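Local coordinates for protein 3-hydroxyacyl-CoA dehydrogenase (Archaeoglobus fulgidus, PDB 1ZEJ) that probably acts as an NAD-dependent dehydrogenase of the 3-hydroxyacyl-CoA dehydrogenase family, to which L-gulonate 3-dehydrogenase activity is also assigned, at residues D222-V228 and E259-K263. Residues are numbered along the deposited sequence; the frame is centred on the assembly and turned at random.
Sequences DYIGLDV and EVGVK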
loop_
_atom_site.group_PDB
_atom_site.type_symbol
_atom_site.label_atom_id
_atom_site.label_comp_id
_atom_site.label_asym_id
_atom_site.label_seq_id
_atom_site.Cartn_x
_atom_site.Cartn_y
_atom_site.Cartn_z
ATOM N N ASP A 222 5.430 5.724 -12.838
ATOM C CA ASP A 222 6.162 5.710 -14.115
ATOM C C ASP A 222 5.435 4.916 -15.210
ATOM O O ASP A 222 5.486 5.264 -16.372
ATOM C CB ASP A 222 7.586 5.139 -13.942
ATOM C CG ASP A 222 8.581 6.172 -13.387
ATOM O OD1 ASP A 222 8.314 7.391 -13.510
ATOM O OD2 ASP A 222 9.640 5.766 -12.861
ATOM N N TYR A 223 4.824 3.812 -14.817
ATOM C CA TYR A 223 4.049 2.968 -15.716
ATOM C C TYR A 223 2.702 3.590 -16.049
ATOM O O TYR A 223 2.240 3.471 -17.181
ATOM C CB TYR A 223 3.788 1.631 -15.048
ATOM C CG TYR A 223 4.964 0.745 -15.060
ATOM C CD1 TYR A 223 5.267 0.004 -16.182
ATOM C CD2 TYR A 223 5.818 0.685 -13.986
ATOM C CE1 TYR A 223 6.347 -0.822 -16.210
ATOM C CE2 TYR A 223 6.916 -0.124 -14.021
ATOM C CZ TYR A 223 7.144 -0.885 -15.172
ATOM O OH TYR A 223 8.237 -1.681 -15.217
ATOM N N ILE A 224 2.055 4.204 -15.061
ATOM C CA ILE A 224 0.847 5.006 -15.288
ATOM C C ILE A 224 1.169 6.090 -16.315
ATOM O O ILE A 224 0.425 6.279 -17.281
ATOM C CB ILE A 224 0.297 5.618 -13.960
ATOM C CG1 ILE A 224 -0.508 4.555 -13.193
ATOM C CG2 ILE A 224 -0.604 6.850 -14.200
ATOM C CD1 ILE A 224 -0.625 4.852 -11.723
ATOM N N GLY A 225 2.302 6.779 -16.114
ATOM C CA GLY A 225 2.679 7.910 -16.940
ATOM C C GLY A 225 2.580 9.148 -16.086
ATOM O O GLY A 225 1.536 9.416 -15.495
ATOM N N LEU A 226 3.700 9.860 -15.945
ATOM C CA LEU A 226 3.741 11.045 -15.105
ATOM C C LEU A 226 2.866 12.153 -15.679
ATOM O O LEU A 226 2.227 12.849 -14.912
ATOM C CB LEU A 226 5.175 11.547 -14.932
ATOM C CG LEU A 226 5.958 11.002 -13.747
ATOM C CD1 LEU A 226 5.912 9.495 -13.646
ATOM C CD2 LEU A 226 7.413 11.540 -13.788
ATOM N N ASP A 227 2.889 12.330 -17.012
ATOM C CA ASP A 227 1.967 13.243 -17.705
ATOM C C ASP A 227 0.480 12.875 -17.447
ATOM O O ASP A 227 -0.348 13.737 -17.105
ATOM C CB ASP A 227 2.298 13.313 -19.205
ATOM C CG ASP A 227 2.358 11.936 -19.881
ATOM O OD1 ASP A 227 2.424 10.879 -19.213
ATOM O OD2 ASP A 227 2.318 11.912 -21.101
ATOM N N VAL A 228 0.166 11.586 -17.586
ATOM C CA VAL A 228 -1.170 11.085 -17.331
ATOM C C VAL A 228 -1.581 11.427 -15.908
ATOM O O VAL A 228 -2.663 11.975 -15.680
ATOM C CB VAL A 228 -1.247 9.549 -17.564
ATOM C CG1 VAL A 228 -2.516 8.979 -16.975
ATOM C CG2 VAL A 228 -1.169 9.259 -19.047
ATOM N N GLU A 259 10.342 13.751 -19.179
ATOM C CA GLU A 259 10.605 12.555 -18.394
ATOM C C GLU A 259 9.269 12.064 -17.829
ATOM O O GLU A 259 9.004 12.161 -16.621
ATOM C CB GLU A 259 11.619 12.849 -17.265
ATOM C CG GLU A 259 12.937 13.431 -17.756
ATOM C CD GLU A 259 13.874 13.898 -16.636
ATOM O OE1 GLU A 259 13.483 13.907 -15.449
ATOM O OE2 GLU A 259 15.020 14.267 -16.954
ATOM N N VAL A 260 8.447 11.518 -18.723
ATOM C CA VAL A 260 7.051 11.198 -18.430
ATOM C C VAL A 260 6.811 9.742 -17.970
ATOM O O VAL A 260 5.686 9.381 -17.644
ATOM C CB VAL A 260 6.119 11.536 -19.630
ATOM C CG1 VAL A 260 6.094 13.053 -19.876
ATOM C CG2 VAL A 260 6.527 10.773 -20.912
ATOM N N GLY A 261 7.871 8.926 -17.937
ATOM C CA GLY A 261 7.810 7.572 -17.407
ATOM C C GLY A 261 8.377 6.506 -18.313
ATOM O O GLY A 261 9.222 6.770 -19.173
ATOM N N VAL A 262 7.899 5.285 -18.113
ATOM C CA VAL A 262 8.352 4.101 -18.863
ATOM C C VAL A 262 8.292 4.321 -20.378
ATOM O O VAL A 262 9.199 3.910 -21.112
ATOM C CB VAL A 262 7.508 2.843 -18.470
ATOM C CG1 VAL A 262 7.821 1.664 -19.344
ATOM C CG2 VAL A 262 7.749 2.477 -17.010
ATOM N N LYS A 263 7.238 4.991 -20.841
ATOM C CA LYS A 263 7.066 5.256 -22.284
ATOM C C LYS A 263 8.196 6.114 -22.870
ATOM O O LYS A 263 8.577 5.956 -24.044
ATOM C CB LYS A 263 5.688 5.882 -22.562
ATOM C CG LYS A 263 5.609 7.415 -22.402
ATOM C CD LYS A 263 4.147 7.926 -22.372
ATOM C CE LYS A 263 3.646 8.110 -20.959
ATOM N NZ LYS A 263 2.290 8.751 -20.891
HETATM O O HOH W 1 4.799 5.866 -19.013
#
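One face of the Tyr223 ring carries the methyl CG2 of Val262, which stands 3.6 Å from the ring centroid and only 10° off its normal, a CH-pi contact; Phe215 meets the same ring with its plane inclined, and Tyr223 OH reaches Ala275 O weakly. Tyr223 lies in the last turn of helix 197-224, which ends at Gly225, a residue of positive phi that is also at the N-cap position of helix 226-240, within the helical C-terminal domain. Against this helix-to-helix turn lies the loop 259-263, where Val260 and Gly261 form a classic beta bulge facing Lys266. Two backbone bonds join the parts: Val262 N to Asp222 O at 3.0 Å, and Leu226 N to Val260 O at 2.7 Å, the latter using an N-H from the first turn of helix 226-240. Asp222 O also takes a water hydrogen, and that water accepts from Lys263 N. The Asp222 carboxylate turns elsewhere, bonding Ile268 N, Tyr269 N and Tyr271 OH. A CB on Gly261, also of positive phi, would collide with Asp222 O. Leu226 CD2 packs 3.3 Å from Glu259 O. Beyond it, Asp227 CB and CG rest against Val260, its CG set between backbone N and carbonyl carbon (chi1 53°), which lets OD1 face the lysine and also take a weak bond from Val228 N. Replacing Asp227 with an alanine would probably leave the Lys263 ammonium without its carboxylate mate and free to swing. Lys263, bent at chi3, comes from the opposite direction to form a salt bridge, NZ lying 2.7 Å from Asp227 OD1 on its syn side, the side of OD2, to which it bonds more weakly at 3.2 Å.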